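PDB 5EIK: trimeric intracellular cation channel type 1B.2 from Caenorhabditis elegans, which forms a homotrimeric potassium channel of intracellular membranes, binds phosphatidylinositol 4,5-bisphosphate and may supply counter-ion current during calcium release. Local coordinates for residues H35-C40 and C66-F71; V204-E208 and V221-V225. All blocks are in the same frame, centred on the assembly; numbering follows the deposited sequence.

Contact 1. Residues H35-C40 and C66-F71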
# COMPACT_ATOMS: atom_id res chain seq x y z
N HIS A 35 7.89 -18.76 16.17
CA HIS A 35 7.17 -17.64 15.59
C HIS A 35 6.42 -18.10 14.32
O HIS A 35 5.24 -17.78 14.14
CB HIS A 35 8.15 -16.51 15.26
CG HIS A 35 7.57 -15.43 14.39
ND1 HIS A 35 6.54 -14.61 14.82
CD2 HIS A 35 7.84 -15.06 13.12
CE1 HIS A 35 6.21 -13.79 13.84
NE2 HIS A 35 6.98 -14.04 12.80
N TYR A 36 7.09 -18.85 13.45
CA TYR A 36 6.44 -19.34 12.23
C TYR A 36 5.23 -20.21 12.56
O TYR A 36 4.17 -20.05 11.95
CB TYR A 36 7.40 -20.15 11.36
CG TYR A 36 8.63 -19.40 10.93
CD1 TYR A 36 8.56 -18.04 10.60
CD2 TYR A 36 9.86 -20.04 10.85
CE1 TYR A 36 9.71 -17.34 10.22
CE2 TYR A 36 11.01 -19.36 10.47
CZ TYR A 36 10.93 -18.01 10.16
OH TYR A 36 12.07 -17.35 9.80
N VAL A 37 5.40 -21.13 13.51
CA VAL A 37 4.31 -22.01 13.92
C VAL A 37 3.11 -21.20 14.39
O VAL A 37 1.99 -21.42 13.92
CB VAL A 37 4.74 -22.98 15.04
CG1 VAL A 37 3.53 -23.77 15.53
CG2 VAL A 37 5.78 -23.94 14.52
N LEU A 38 3.33 -20.28 15.31
CA LEU A 38 2.23 -19.47 15.81
C LEU A 38 1.61 -18.61 14.70
O LEU A 38 0.39 -18.45 14.63
CB LEU A 38 2.71 -18.59 16.98
CG LEU A 38 3.02 -19.37 18.27
CD1 LEU A 38 3.61 -18.46 19.35
CD2 LEU A 38 1.74 -20.02 18.77
N THR A 39 2.44 -18.07 13.81
CA THR A 39 1.93 -17.27 12.71
C THR A 39 1.03 -18.13 11.81
O THR A 39 -0.06 -17.70 11.41
CB THR A 39 3.09 -16.68 11.86
OG1 THR A 39 3.87 -15.78 12.66
CG2 THR A 39 2.56 -15.94 10.65
N CYS A 40 1.46 -19.35 11.50
CA CYS A 40 0.67 -20.23 10.64
C CYS A 40 -0.64 -20.65 11.30
O CYS A 40 -1.67 -20.75 10.63
CB CYS A 40 1.47 -21.48 10.26
SG CYS A 40 2.77 -21.16 9.06
N CYS A 66 0.96 -17.16 4.54
CA CYS A 66 1.78 -17.43 5.71
C CYS A 66 3.15 -16.76 5.67
O CYS A 66 3.66 -16.31 6.69
CB CYS A 66 1.92 -18.94 5.92
SG CYS A 66 0.40 -19.71 6.54
N MET A 67 3.76 -16.70 4.49
CA MET A 67 5.06 -16.06 4.40
C MET A 67 4.91 -14.56 4.68
O MET A 67 5.74 -13.97 5.39
CB MET A 67 5.67 -16.28 3.01
CG MET A 67 6.04 -17.72 2.71
SD MET A 67 7.22 -18.47 3.89
CE MET A 67 6.09 -19.28 5.06
N LEU A 68 3.86 -13.95 4.15
CA LEU A 68 3.66 -12.52 4.37
C LEU A 68 3.51 -12.19 5.84
O LEU A 68 4.05 -11.20 6.32
CB LEU A 68 2.43 -12.00 3.61
CG LEU A 68 2.55 -11.98 2.08
CD1 LEU A 68 1.50 -11.04 1.52
CD2 LEU A 68 3.94 -11.51 1.67
N MET A 69 2.78 -13.04 6.55
CA MET A 69 2.56 -12.83 7.97
C MET A 69 3.81 -13.20 8.77
O MET A 69 4.14 -12.55 9.76
CB MET A 69 1.38 -13.66 8.45
CG MET A 69 0.03 -13.14 8.01
SD MET A 69 -0.30 -11.50 8.69
CE MET A 69 -0.60 -11.93 10.39
N SER A 70 4.51 -14.24 8.34
CA SER A 70 5.69 -14.69 9.04
C SER A 70 6.80 -13.66 9.03
O SER A 70 7.60 -13.61 9.96
CB SER A 70 6.21 -16.00 8.44
OG SER A 70 5.36 -17.08 8.81
N PHE A 71 6.83 -12.84 7.99
CA PHE A 71 7.87 -11.83 7.87
C PHE A 71 7.31 -10.41 7.77
O PHE A 71 7.96 -9.50 7.25
CB PHE A 71 8.73 -12.14 6.64
CG PHE A 71 9.46 -13.44 6.75
CD1 PHE A 71 10.59 -13.56 7.56
CD2 PHE A 71 9.00 -14.56 6.08
CE1 PHE A 71 11.23 -14.79 7.72
CE2 PHE A 71 9.63 -15.80 6.23
CZ PHE A 71 10.75 -15.91 7.05
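The imidazole of His35 meets Ser70 with its edge: NE2 donates to the backbone O of Ser70 over 2.9 Å, and this acceptor lies almost in the ring plane. On one face of the same ring, toward its rim, sits OG1 of Thr39. The phenol ring of Tyr36 and the ring of Phe71 meet obliquely, their planes 54° apart, with Tyr36 OH and CE1 both close to Phe71 CZ. These groups join the first two transmembrane helices of the TRIC channel fold, whose segments run at 125° to each other where the second, discontinuous one breaks between helix 59-70 and helix 72-81. The acceptor belongs to the last helical residue before the break, and the ring of the next residue, Phe71, reaches Tyr36 of the first helix. Replacing Tyr36 with an alanine would probably open a gap beside Phe71 CZ and leave that ring freer to turn. Thr39 has its CG2 anti to the backbone N, which directs the methyl across the interface to 3.4 Å from Met69 CB, a tight carbon contact, while OG1 turns back to donate to His35 O at 2.8 Å. Ser70 does likewise on its own helix: OG donates to Cys66 O, reaching it from the face opposite to Ser70 N, so one carbonyl takes two donors and the buried hydroxyl is satisfied. Lys130 and Gln133 of helix 120-148 also touch His35, and Lys130 binds phosphatidylinositol 4,5-bisphosphate. At the far end of the interface the helices close on sulfur, with Cys40 SG 3.8 Å from Cys66 SG, two separate thiols rather than a disulfide.

Contact 2. Residues V204-E208 and V221-V225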
# COMPACT_ATOMS: atom_id res chain seq x y z
N VAL A 204 12.36 2.80 24.53
CA VAL A 204 13.40 2.41 25.48
C VAL A 204 14.71 2.03 24.81
O VAL A 204 15.78 2.44 25.26
CB VAL A 204 12.92 1.24 26.36
CG1 VAL A 204 14.09 0.61 27.10
CG2 VAL A 204 11.88 1.75 27.36
N PHE A 205 14.65 1.26 23.73
CA PHE A 205 15.86 0.85 23.03
C PHE A 205 16.47 2.02 22.29
O PHE A 205 17.68 2.10 22.12
CB PHE A 205 15.56 -0.28 22.04
CG PHE A 205 15.22 -1.59 22.68
CD1 PHE A 205 15.77 -1.95 23.92
CD2 PHE A 205 14.38 -2.50 22.04
CE1 PHE A 205 15.49 -3.18 24.50
CE2 PHE A 205 14.09 -3.73 22.61
CZ PHE A 205 14.65 -4.07 23.85
N THR A 206 15.62 2.93 21.83
CA THR A 206 16.11 4.09 21.11
C THR A 206 16.87 4.96 22.09
O THR A 206 18.02 5.34 21.84
CB THR A 206 14.95 4.90 20.49
OG1 THR A 206 14.32 4.10 19.47
CG2 THR A 206 15.47 6.18 19.86
N LEU A 207 16.24 5.26 23.22
CA LEU A 207 16.87 6.07 24.27
C LEU A 207 18.18 5.42 24.68
O LEU A 207 19.22 6.08 24.80
CB LEU A 207 15.96 6.17 25.49
CG LEU A 207 14.70 7.02 25.35
CD1 LEU A 207 13.93 6.98 26.65
CD2 LEU A 207 15.08 8.45 24.99
N GLU A 208 18.12 4.12 24.90
CA GLU A 208 19.27 3.34 25.31
C GLU A 208 20.40 3.51 24.30
O GLU A 208 21.57 3.60 24.68
CB GLU A 208 18.86 1.88 25.41
CG GLU A 208 19.86 0.99 26.07
CD GLU A 208 19.31 -0.39 26.35
OE1 GLU A 208 19.03 -1.11 25.37
OE2 GLU A 208 19.15 -0.74 27.54
N VAL A 221 17.78 -3.91 31.43
CA VAL A 221 16.61 -3.31 30.80
C VAL A 221 16.07 -4.33 29.81
O VAL A 221 14.86 -4.57 29.72
CB VAL A 221 16.97 -2.01 30.03
CG1 VAL A 221 15.81 -1.58 29.15
CG2 VAL A 221 17.30 -0.89 31.02
N TYR A 222 16.98 -4.94 29.07
CA TYR A 222 16.60 -5.94 28.10
C TYR A 222 15.77 -7.03 28.78
O TYR A 222 14.73 -7.45 28.27
CB TYR A 222 17.82 -6.58 27.46
CG TYR A 222 17.50 -7.28 26.17
CD1 TYR A 222 17.47 -6.57 24.97
CD2 TYR A 222 17.19 -8.64 26.15
CE1 TYR A 222 17.13 -7.20 23.77
CE2 TYR A 222 16.84 -9.28 24.95
CZ TYR A 222 16.82 -8.55 23.77
OH TYR A 222 16.49 -9.16 22.58
N LEU A 223 16.25 -7.49 29.93
CA LEU A 223 15.57 -8.54 30.67
C LEU A 223 14.16 -8.10 31.03
O LEU A 223 13.21 -8.88 30.91
CB LEU A 223 16.33 -8.89 31.94
CG LEU A 223 15.80 -10.15 32.63
CD1 LEU A 223 16.04 -11.35 31.72
CD2 LEU A 223 16.51 -10.34 33.96
N CYS A 224 14.02 -6.85 31.46
CA CYS A 224 12.72 -6.32 31.83
C CYS A 224 11.78 -6.27 30.63
O CYS A 224 10.60 -6.63 30.75
CB CYS A 224 12.84 -4.92 32.44
SG CYS A 224 13.58 -4.93 34.07
N VAL A 225 12.28 -5.82 29.49
CA VAL A 225 11.45 -5.73 28.29
C VAL A 225 10.93 -7.12 27.93
O VAL A 225 9.73 -7.31 27.75
CB VAL A 225 12.22 -5.16 27.09
CG1 VAL A 225 11.34 -5.18 25.85
CG2 VAL A 225 12.65 -3.75 27.39
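Phe205 and Tyr222 set their rings nearly parallel, planes 23° apart, yet slid so far past one another that they barely overlap; the centroids are 5.8 Å apart, and the touching is done by Phe205 CZ and CE1 against Tyr222 CD1. The pair lies in an antiparallel helical hairpin formed by the last two transmembrane helices of the TRIC channel, whose segments run at 172° to each other. The axes of the two segments come no closer than 11.7 Å, so the space between them is bridged by long or branched side chains, with apolar contact rather than hydrogen bonding across the pair. Phe205 leaves its helix with CG anti to the carbonyl carbon (chi1 -69°), a setting that carries the ring over to the second helix. There Val225 approaches from the opposite direction, and CG1 and CG2 both lie near Phe205 CZ, CG1 at 4.0 Å. The other half of the contact rests on Val204, Val221 and Glu208. Val204 and Val221 cross at a slant, each presenting CG1 to the other. Glu208 extends toward Val221 from the opposite direction, its carboxylate oxygen OE2 coming 3.5 Å from CB of the valine, a van der Waals contact with a hydrocarbon group. Helix 120-148 joins the aromatic half: Thr135 touches both Phe205 and Tyr222, and Ile138 adds to the packing on Phe205. Helix 11-24 meets Tyr222 through Val22 and Gln23, so the hairpin is tied to the amino-terminal helix as well. The tightest carbon pair of the interface is Val204 CG1 with Val221 CG1, at 3.5 Å.

In the fold
After helix 11-24 the chain enters helix 30-47, and contact 1 closes when helix 59-70 returns against it; 25 residues, mostly helical, separate segments 35-40 and 66-71. The chain then runs on through the membrane helices up to 167-177 before contact 2 opens on helix 194-209; the turn of residues 210-217 brings helix 218-238 back alongside. The two closures follow in series, neither nested nor crossed. The centres of contact 1 and contact 2 lie about 26 Å apart, and the nearest atoms of contact 1 and contact 2 about 13 Å, so they do not touch. Helix 120-148 links them, packing on His35 in contact 1 and on Phe205 and Tyr222 in contact 2.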